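Local atomic coordinates of isomaltose glucohydrolase (Kribbella flavida, PDB entry 5Z3E), a protein that hydrolyses the alpha-1,6-glucosidic linkage of isomaltose from the non-reducing end, releasing beta-D-glucose and D-glucose in the intracellular breakdown of a cyclic tetrasaccharide. Residues Y311-I317 against A355-L361; A263-S267 against V302-A306; Y59-F65 against T376-L382. The protein carries 1 engineered substitution. All coordinates share one frame; numbering follows the deposited sequence.

Interaction 1. Residues Y311-I317 against A355-L361; sequences YGGGQWI and AQVPHHL. Engineered in segment 355-361: A355 (natural residue Glu).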
loop_
_atom_site.group_PDB
_atom_site.type_symbol
_atom_site.label_atom_id
_atom_site.label_comp_id
_atom_site.label_asym_id
_atom_site.label_seq_id
_atom_site.Cartn_x
_atom_site.Cartn_y
_atom_site.Cartn_z
ATOM N N TYR A 311 9.063 -16.998 -3.966
ATOM C CA TYR A 311 10.061 -16.852 -4.978
ATOM C C TYR A 311 11.482 -16.751 -4.410
ATOM O O TYR A 311 12.376 -16.134 -5.007
ATOM C CB TYR A 311 9.791 -15.718 -5.974
ATOM C CG TYR A 311 8.634 -15.997 -6.896
ATOM C CD1 TYR A 311 7.322 -15.768 -6.532
ATOM C CD2 TYR A 311 8.879 -16.580 -8.156
ATOM C CE1 TYR A 311 6.276 -16.050 -7.390
ATOM C CE2 TYR A 311 7.829 -16.872 -9.023
ATOM C CZ TYR A 311 6.524 -16.611 -8.643
ATOM O OH TYR A 311 5.497 -16.876 -9.518
ATOM N N GLY A 312 11.689 -17.443 -3.290
ATOM C CA GLY A 312 12.993 -17.406 -2.627
ATOM C C GLY A 312 13.284 -16.207 -1.778
ATOM O O GLY A 312 14.376 -16.085 -1.216
ATOM N N GLY A 313 12.305 -15.283 -1.648
ATOM C CA GLY A 313 12.540 -14.108 -0.851
ATOM C C GLY A 313 13.452 -13.104 -1.529
ATOM O O GLY A 313 14.566 -12.812 -1.042
ATOM N N GLY A 314 12.984 -12.543 -2.635
ATOM C CA GLY A 314 13.766 -11.595 -3.392
ATOM C C GLY A 314 13.580 -10.157 -2.961
ATOM O O GLY A 314 13.041 -9.877 -1.895
ATOM N N GLN A 315 14.075 -9.253 -3.787
ATOM C CA GLN A 315 14.144 -7.825 -3.503
ATOM C C GLN A 315 13.005 -7.121 -4.219
ATOM O O GLN A 315 12.877 -7.242 -5.438
ATOM C CB GLN A 315 15.488 -7.279 -3.995
ATOM C CG GLN A 315 16.674 -7.892 -3.283
ATOM C CD GLN A 315 17.953 -7.712 -4.085
ATOM O OE1 GLN A 315 18.050 -8.263 -5.182
ATOM N NE2 GLN A 315 18.923 -6.980 -3.560
ATOM N N TRP A 316 12.180 -6.399 -3.456
ATOM C CA TRP A 316 10.931 -5.853 -3.981
ATOM C C TRP A 316 11.068 -4.393 -4.358
ATOM O O TRP A 316 11.398 -3.525 -3.534
ATOM C CB TRP A 316 9.825 -6.033 -2.940
ATOM C CG TRP A 316 9.320 -7.454 -2.913
ATOM C CD1 TRP A 316 9.985 -8.597 -2.561
ATOM C CD2 TRP A 316 8.011 -7.870 -3.316
ATOM N NE1 TRP A 316 9.168 -9.689 -2.734
ATOM C CE2 TRP A 316 7.956 -9.265 -3.191
ATOM C CE3 TRP A 316 6.878 -7.178 -3.747
ATOM C CZ2 TRP A 316 6.807 -9.979 -3.472
ATOM C CZ3 TRP A 316 5.748 -7.888 -4.039
ATOM C CH2 TRP A 316 5.710 -9.280 -3.890
ATOM N N ILE A 317 10.735 -4.085 -5.616
ATOM C CA ILE A 317 10.800 -2.735 -6.135
ATOM C C ILE A 317 9.978 -1.783 -5.262
ATOM O O ILE A 317 10.425 -0.683 -4.921
ATOM C CB ILE A 317 10.369 -2.672 -7.609
ATOM C CG1 ILE A 317 11.491 -3.154 -8.558
ATOM C CG2 ILE A 317 9.956 -1.271 -8.004
ATOM C CD1 ILE A 317 11.928 -4.577 -8.402
ATOM N N ALA A 355 7.582 -7.263 -9.845
ATOM C CA ALA A 355 7.312 -7.188 -8.412
ATOM C C ALA A 355 8.613 -7.244 -7.598
ATOM O O ALA A 355 8.809 -6.513 -6.638
ATOM C CB ALA A 355 6.391 -8.302 -7.987
ATOM N N GLN A 356 9.501 -8.168 -7.989
ATOM C CA GLN A 356 10.725 -8.426 -7.259
ATOM C C GLN A 356 11.761 -8.979 -8.210
ATOM O O GLN A 356 11.401 -9.438 -9.300
ATOM C CB GLN A 356 10.501 -9.399 -6.121
ATOM C CG GLN A 356 10.031 -10.791 -6.565
ATOM C CD GLN A 356 10.000 -11.772 -5.424
ATOM O OE1 GLN A 356 11.034 -12.060 -4.794
ATOM N NE2 GLN A 356 8.813 -12.279 -5.104
ATOM N N VAL A 357 13.006 -8.941 -7.774
ATOM C CA VAL A 357 14.138 -9.522 -8.523
ATOM C C VAL A 357 14.928 -10.411 -7.605
ATOM O O VAL A 357 14.956 -10.225 -6.397
ATOM C CB VAL A 357 15.023 -8.432 -9.126
ATOM C CG1 VAL A 357 14.268 -7.671 -10.216
ATOM C CG2 VAL A 357 15.621 -7.515 -8.103
ATOM N N PRO A 358 15.657 -11.376 -8.189
ATOM C CA PRO A 358 16.364 -12.383 -7.383
ATOM C C PRO A 358 17.850 -12.135 -7.219
ATOM O O PRO A 358 18.588 -13.096 -6.998
ATOM C CB PRO A 358 16.107 -13.629 -8.187
ATOM C CG PRO A 358 16.195 -13.182 -9.619
ATOM C CD PRO A 358 15.486 -11.816 -9.590
ATOM N N HIS A 359 18.338 -10.889 -7.361
ATOM C CA HIS A 359 19.785 -10.645 -7.248
ATOM C C HIS A 359 20.310 -11.115 -5.907
ATOM O O HIS A 359 21.406 -11.664 -5.828
ATOM C CB HIS A 359 20.173 -9.180 -7.447
ATOM C CG HIS A 359 19.663 -8.545 -8.686
ATOM N ND1 HIS A 359 19.768 -9.144 -9.894
ATOM C CD2 HIS A 359 19.018 -7.374 -8.920
ATOM C CE1 HIS A 359 19.211 -8.364 -10.823
ATOM N NE2 HIS A 359 18.759 -7.284 -10.225
ATOM N N HIS A 360 19.550 -10.871 -4.853
ATOM C CA HIS A 360 19.809 -11.475 -3.566
ATOM C C HIS A 360 18.528 -12.179 -3.133
ATOM O O HIS A 360 17.459 -11.572 -3.169
ATOM C CB HIS A 360 20.221 -10.437 -2.502
ATOM C CG HIS A 360 20.596 -11.055 -1.207
ATOM N ND1 HIS A 360 19.802 -11.015 -0.084
ATOM C CD2 HIS A 360 21.671 -11.784 -0.863
ATOM C CE1 HIS A 360 20.364 -11.687 0.900
ATOM N NE2 HIS A 360 21.518 -12.165 0.443
ATOM N N LEU A 361 18.663 -13.444 -2.703
ATOM C CA LEU A 361 17.539 -14.252 -2.233
ATOM C C LEU A 361 17.778 -14.656 -0.794
ATOM O O LEU A 361 18.845 -15.165 -0.435
ATOM C CB LEU A 361 17.374 -15.512 -3.101
ATOM C CG LEU A 361 16.972 -15.291 -4.545
ATOM C CD1 LEU A 361 17.021 -16.586 -5.333
ATOM C CD2 LEU A 361 15.570 -14.718 -4.582
HETATM O O HOH W 1 12.768 -13.652 -6.336
HETATM O O HOH W 2 9.476 -12.495 -1.937
#

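Interaction 2. Residues A263-S267 against V302-A306; sequences AVDGS and VHRFA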
loop_
_atom_site.group_PDB
_atom_site.type_symbol
_atom_site.label_atom_id
_atom_site.label_comp_id
_atom_site.label_asym_id
_atom_site.label_seq_id
_atom_site.Cartn_x
_atom_site.Cartn_y
_atom_site.Cartn_z
ATOM N N ALA A 263 11.036 -8.513 15.271
ATOM C CA ALA A 263 11.624 -8.319 13.941
ATOM C C ALA A 263 10.957 -7.192 13.191
ATOM O O ALA A 263 9.851 -6.779 13.517
ATOM C CB ALA A 263 11.544 -9.576 13.155
ATOM N N VAL A 264 11.634 -6.734 12.145
ATOM C CA VAL A 264 11.068 -5.753 11.232
ATOM C C VAL A 264 10.522 -6.408 9.974
ATOM O O VAL A 264 10.758 -7.563 9.671
ATOM C CB VAL A 264 12.058 -4.614 10.898
ATOM C CG1 VAL A 264 12.389 -3.818 12.136
ATOM C CG2 VAL A 264 13.316 -5.089 10.181
ATOM N N ASP A 265 9.750 -5.628 9.227
ATOM C CA ASP A 265 9.194 -5.977 7.920
ATOM C C ASP A 265 9.480 -4.788 7.013
ATOM O O ASP A 265 9.458 -3.636 7.460
ATOM C CB ASP A 265 7.690 -6.258 8.033
ATOM C CG ASP A 265 7.051 -6.768 6.757
ATOM O OD1 ASP A 265 6.740 -5.920 5.874
ATOM O OD2 ASP A 265 6.853 -7.991 6.625
ATOM N N GLY A 266 9.712 -5.047 5.728
ATOM C CA GLY A 266 10.022 -3.990 4.806
ATOM C C GLY A 266 8.888 -3.000 4.557
ATOM O O GLY A 266 9.120 -1.914 4.049
ATOM N N SER A 267 7.656 -3.365 4.923
ATOM C CA SER A 267 6.532 -2.443 4.825
ATOM C C SER A 267 6.532 -1.365 5.900
ATOM O O SER A 267 5.805 -0.378 5.781
ATOM C CB SER A 267 5.214 -3.209 4.876
ATOM O OG SER A 267 5.017 -3.838 6.129
ATOM N N VAL A 302 15.102 -4.049 -1.315
ATOM C CA VAL A 302 14.590 -4.324 0.003
ATOM C C VAL A 302 13.742 -5.606 0.032
ATOM O O VAL A 302 12.767 -5.755 -0.729
ATOM C CB VAL A 302 13.778 -3.115 0.537
ATOM C CG1 VAL A 302 13.174 -3.410 1.890
ATOM C CG2 VAL A 302 14.637 -1.871 0.609
ATOM N N HIS A 303 14.096 -6.520 0.930
ATOM C CA HIS A 303 13.346 -7.733 1.176
ATOM C C HIS A 303 12.106 -7.454 2.039
ATOM O O HIS A 303 12.046 -6.469 2.780
ATOM C CB HIS A 303 14.231 -8.742 1.924
ATOM C CG HIS A 303 15.385 -9.265 1.118
ATOM N ND1 HIS A 303 15.193 -10.088 0.041
ATOM C CD2 HIS A 303 16.714 -9.141 1.282
ATOM C CE1 HIS A 303 16.361 -10.437 -0.457
ATOM N NE2 HIS A 303 17.312 -9.900 0.279
ATOM N N ARG A 304 11.145 -8.360 1.974
ATOM C CA ARG A 304 9.913 -8.200 2.744
ATOM C C ARG A 304 10.106 -8.520 4.219
ATOM O O ARG A 304 9.721 -7.750 5.096
ATOM C CB ARG A 304 8.778 -9.037 2.155
ATOM C CG ARG A 304 8.504 -8.756 0.688
ATOM C CD ARG A 304 7.188 -9.268 0.189
ATOM N NE ARG A 304 7.124 -10.729 0.304
ATOM C CZ ARG A 304 6.032 -11.450 0.049
ATOM N NH1 ARG A 304 4.924 -10.854 -0.369
ATOM N NH2 ARG A 304 6.039 -12.746 0.234
ATOM N N PHE A 305 10.663 -9.704 4.523
ATOM C CA PHE A 305 10.816 -10.155 5.895
ATOM C C PHE A 305 11.779 -11.361 5.861
ATOM O O PHE A 305 11.907 -12.011 4.847
ATOM C CB PHE A 305 9.423 -10.564 6.556
ATOM C CG PHE A 305 8.567 -11.508 5.731
ATOM C CD1 PHE A 305 7.689 -11.020 4.817
ATOM C CD2 PHE A 305 8.577 -12.921 5.959
ATOM C CE1 PHE A 305 6.929 -11.851 4.055
ATOM C CE2 PHE A 305 7.765 -13.725 5.153
ATOM C CZ PHE A 305 6.979 -13.234 4.206
ATOM N N ALA A 306 12.416 -11.639 6.984
ATOM C CA ALA A 306 13.520 -12.625 7.018
ATOM C C ALA A 306 13.121 -14.048 6.552
ATOM O O ALA A 306 13.938 -14.693 5.932
ATOM C CB ALA A 306 14.120 -12.666 8.380
HETATM O O HOH W 3 12.198 -9.845 9.261
#

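Interaction 3. Residues Y59-F65 against T376-L382; sequences YPAAPTF and TVATPLL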
loop_
_atom_site.group_PDB
_atom_site.type_symbol
_atom_site.label_atom_id
_atom_site.label_comp_id
_atom_site.label_asym_id
_atom_site.label_seq_id
_atom_site.Cartn_x
_atom_site.Cartn_y
_atom_site.Cartn_z
ATOM N N TYR A 59 -7.559 -0.500 -11.423
ATOM C CA TYR A 59 -6.192 -0.845 -11.827
ATOM C C TYR A 59 -5.974 -2.324 -11.517
ATOM O O TYR A 59 -6.120 -2.734 -10.382
ATOM C CB TYR A 59 -5.134 -0.017 -11.103
ATOM C CG TYR A 59 -5.150 1.464 -11.405
ATOM C CD1 TYR A 59 -4.997 1.951 -12.695
ATOM C CD2 TYR A 59 -5.279 2.398 -10.377
ATOM C CE1 TYR A 59 -4.976 3.304 -12.952
ATOM C CE2 TYR A 59 -5.250 3.745 -10.623
ATOM C CZ TYR A 59 -5.108 4.212 -11.911
ATOM O OH TYR A 59 -5.092 5.569 -12.095
ATOM N N PRO A 60 -5.584 -3.130 -12.519
ATOM C CA PRO A 60 -5.220 -4.515 -12.210
ATOM C C PRO A 60 -3.900 -4.535 -11.459
ATOM O O PRO A 60 -3.080 -3.653 -11.593
ATOM C CB PRO A 60 -5.063 -5.131 -13.590
ATOM C CG PRO A 60 -4.568 -3.991 -14.442
ATOM C CD PRO A 60 -5.352 -2.792 -13.944
ATOM N N ALA A 61 -3.673 -5.587 -10.702
ATOM C CA ALA A 61 -2.383 -5.713 -10.030
ATOM C C ALA A 61 -1.289 -6.094 -11.016
ATOM O O ALA A 61 -0.162 -5.551 -10.948
ATOM C CB ALA A 61 -2.456 -6.747 -8.915
ATOM N N ALA A 62 -1.584 -7.064 -11.851
ATOM C CA ALA A 62 -0.532 -7.711 -12.648
ATOM C C ALA A 62 -1.224 -8.399 -13.812
ATOM O O ALA A 62 -1.608 -9.572 -13.715
ATOM C CB ALA A 62 0.200 -8.724 -11.807
ATOM N N PRO A 63 -1.388 -7.682 -14.913
ATOM C CA PRO A 63 -2.171 -8.167 -16.051
ATOM C C PRO A 63 -1.662 -9.417 -16.738
ATOM O O PRO A 63 -2.467 -10.078 -17.393
ATOM C CB PRO A 63 -2.188 -6.950 -16.962
ATOM C CG PRO A 63 -1.042 -6.054 -16.520
ATOM C CD PRO A 63 -0.895 -6.305 -15.104
ATOM N N THR A 64 -0.398 -9.744 -16.584
ATOM C CA THR A 64 0.133 -10.933 -17.243
ATOM C C THR A 64 0.595 -12.006 -16.297
ATOM O O THR A 64 1.190 -13.003 -16.735
ATOM C CB THR A 64 1.292 -10.611 -18.189
ATOM O OG1 THR A 64 2.362 -10.071 -17.408
ATOM C CG2 THR A 64 0.855 -9.605 -19.209
ATOM N N PHE A 65 0.271 -11.874 -15.027
ATOM C CA PHE A 65 0.652 -12.882 -14.044
ATOM C C PHE A 65 -0.569 -13.745 -13.831
ATOM O O PHE A 65 -1.582 -13.284 -13.347
ATOM C CB PHE A 65 1.111 -12.239 -12.740
ATOM C CG PHE A 65 1.683 -13.210 -11.757
ATOM C CD1 PHE A 65 2.882 -13.855 -12.027
ATOM C CD2 PHE A 65 1.058 -13.479 -10.555
ATOM C CE1 PHE A 65 3.404 -14.743 -11.139
ATOM C CE2 PHE A 65 1.607 -14.344 -9.638
ATOM C CZ PHE A 65 2.790 -15.002 -9.948
ATOM N N THR A 376 6.934 -17.047 -14.101
ATOM C CA THR A 376 7.886 -16.032 -13.709
ATOM C C THR A 376 7.215 -14.872 -12.970
ATOM O O THR A 376 6.017 -14.622 -13.112
ATOM C CB THR A 376 8.654 -15.520 -14.907
ATOM O OG1 THR A 376 7.738 -15.107 -15.931
ATOM C CG2 THR A 376 9.440 -16.671 -15.476
ATOM N N VAL A 377 8.008 -14.157 -12.182
ATOM C CA VAL A 377 7.507 -13.088 -11.337
ATOM C C VAL A 377 6.703 -12.067 -12.129
ATOM O O VAL A 377 7.074 -11.657 -13.227
ATOM C CB VAL A 377 8.751 -12.413 -10.683
ATOM C CG1 VAL A 377 8.387 -11.080 -10.102
ATOM C CG2 VAL A 377 9.285 -13.348 -9.589
ATOM N N ALA A 378 5.620 -11.606 -11.520
ATOM C CA ALA A 378 4.746 -10.609 -12.136
ATOM C C ALA A 378 5.507 -9.412 -12.671
ATOM O O ALA A 378 6.189 -8.701 -11.915
ATOM C CB ALA A 378 3.708 -10.127 -11.135
ATOM N N THR A 379 5.357 -9.182 -13.964
ATOM C CA THR A 379 5.992 -8.078 -14.652
ATOM C C THR A 379 5.130 -7.674 -15.841
ATOM O O THR A 379 4.885 -8.513 -16.696
ATOM C CB THR A 379 7.370 -8.457 -15.150
ATOM O OG1 THR A 379 8.172 -9.098 -14.166
ATOM C CG2 THR A 379 8.087 -7.286 -15.757
ATOM N N PRO A 380 4.691 -6.427 -15.937
ATOM C CA PRO A 380 4.816 -5.368 -14.924
ATOM C C PRO A 380 3.898 -5.619 -13.731
ATOM O O PRO A 380 2.800 -6.154 -13.876
ATOM C CB PRO A 380 4.322 -4.126 -15.671
ATOM C CG PRO A 380 3.303 -4.666 -16.663
ATOM C CD PRO A 380 3.844 -6.002 -17.081
ATOM N N LEU A 381 4.357 -5.213 -12.557
ATOM C CA LEU A 381 3.470 -5.064 -11.414
ATOM C C LEU A 381 3.084 -3.584 -11.367
ATOM O O LEU A 381 3.943 -2.725 -11.243
ATOM C CB LEU A 381 4.187 -5.453 -10.118
ATOM C CG LEU A 381 3.250 -5.453 -8.913
ATOM C CD1 LEU A 381 2.333 -6.657 -8.924
ATOM C CD2 LEU A 381 4.011 -5.367 -7.597
ATOM N N LEU A 382 1.788 -3.278 -11.493
ATOM C CA LEU A 382 1.418 -1.868 -11.558
ATOM C C LEU A 382 1.870 -1.090 -10.328
ATOM O O LEU A 382 2.326 0.033 -10.437
ATOM C CB LEU A 382 -0.068 -1.662 -11.848
ATOM C CG LEU A 382 -0.462 -1.607 -13.324
ATOM C CD1 LEU A 382 -0.269 -2.935 -14.018
ATOM C CD2 LEU A 382 -1.875 -1.124 -13.484
HETATM O O HOH W 4 1.714 -8.493 -15.040
HETATM O O HOH W 5 3.867 -11.381 -15.375
HETATM O O HOH W 6 4.181 -9.132 -19.290
#

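Interaction 1. Residues Y311-I317 against A355-L361
Q315 and V357 form the hydrogen-bonded pair of a two-stranded antiparallel ribbon, strands 315-316 and 356-357, that ends beside the catalytic centre of this family 15 glycoside hydrolase. Their backbones exchange two bonds: Q315 N reaches V357 O at 2.9 Å, nearly straight (175°) and in the carbonyl plane, and V357 N returns to Q315 O. I317 N, at the start of helix 317-329, extends the ladder with a longer bond of 3.3 Å to A355 O. A355 is the engineered site, where the natural glutamate is assigned as the proton acceptor.

Side-chain amides supply a second set of polar links. Q315, its CG anti to the carbonyl carbon (chi1 -63°), presents OE1 to H360 N, which sits above the amide carbonyl plane instead of on a lone pair. Q356 OE1 takes a weak bond from G314 N at 2.9 Å, and a water donates one hydrogen bond to Q356 OE1 and another to Y311 O. A CB on G314 would collide with Q356 OE1 and V357 O, so the turn into the strand calls for glycine.

Packing centres on W316, which with Q356 forms the non-hydrogen-bonded pair. Q356 CB lies over the five-membered ring, 3.7 Å from its centroid and 11° off the normal, a CH-pi contact. A leucine in place of W316 would probably leave Q356 CB without its aromatic platform and the water held by NE1 without its stronger donor. Towards the six-membered ring, the same face receives A355 CB, 4.0 Å from W316 CZ3.

Interaction 2. Residues A263-S267 against V302-A306
D265 and G266 meet R304 and F305 where two irregular loops close over each other near the catalytic centre, the first loop carrying an Asx turn. Before that turn, V264 is linked to the second loop by a water: V264 O accepts a hydrogen bond from a water 2.7 Å away, which itself accepts one from A306 N. The V264 side chain packs on helix 283-296.

D265 follows, with CG anti to its own N (chi1 -174°), a torsion that lays the carboxylate alongside F305, the two side chains pointing the same way and their planes 18° apart. OD2 comes within 3.6 Å of F305 CD1. It also lies near R304 O, but both are acceptors; OD2 instead receives W197 NE1 and forms a salt bridge with K257, which would be expected to favour the ionised carboxylate. The side chain of D265 is about 5 Å from that of D195, a predicted proton acceptor, while R304 turns its guanidinium away to D308.

G266 makes the direct backbone link, its N donating to R304 O at 2.8 Å with an angle of 170°. A CB at this position would run into H303 O, so the close approach depends on glycine; its CA also packs 4.3 Å from V302 CG1.

S267 completes the Asx turn. Its N meets D265 OD1 on the anti side, 2.9 Å away, and its hydroxyl grips the same oxygen from above the carboxylate plane, S267 OG lying 2.7 Å from D265 OD1.

Interaction 3. Residues Y59-F65 against T376-L382
In the helical (alpha/alpha)6-barrel fold of this family, the loop that leads into the last helix, 382-394, packs against the loop after the first, 32-52, bringing together the loops next to the first and last helices of the chain beside the active site. Its one direct backbone bond, L382 N to A61 O at 3.0 Å (160°), holds the first turn of the closing helix to segment 59-65.

L382 makes most of the apolar contact. Its CD2 rests against the P60 ring, 3.9 Å from P60 CD, and also meets Y59 CB, while the other methyl, L382 CD1, touches P63 CD at 3.6 Å; the isobutyl fork thus spans both prolines. L381 reaches back along a different path: CG anti to the backbone N (chi1 -174°) brings CD1 to 3.4 Å from A61 O and against A62 CB. The L381 side chain is also about 4 Å from that of A355, the engineered site of the assigned proton acceptor.

Further along, A62 opens a type I turn closed by F65 N on A62 O. At its outer side T64 is tied by waters to the backbone on both sides of the cis T379-P380 peptide: one links T64 N with P380 O, another T64 OG1 with T379 N, and a third T64 OG1 with T379 O. This side is the more solvent-exposed one.

F65, the last residue of the turn, finishes the contact. A378 CB packs 3.7 Å from F65 CB and also approaches A62 CB. The ring, which meets Y68 edge-to-face, turns an edge to the backbone of T376, with F65 CE1 3.3 Å from T376 O in the ring plane.

All three contacts are largely buried, but they differ in chemistry. Interaction 1 is the most extensive and the only one with strand pairing; interaction 2 is small and polar, its aspartate tied to a lysine; interaction 3 is mainly apolar, with waters at its more exposed side. Interactions 1 and 2 share a seam: W316 N lies 2.9 Å from V302 O, H360 pairs with H303, and R304 packs on the W316 ring. Interaction 3 adjoins interaction 1 through A355 N and A378 O, 2.9 Å apart, and through Y311 against F65 and V377. Interactions 2 and 3 do not touch each other; interaction 1, in contact with both, lies between them.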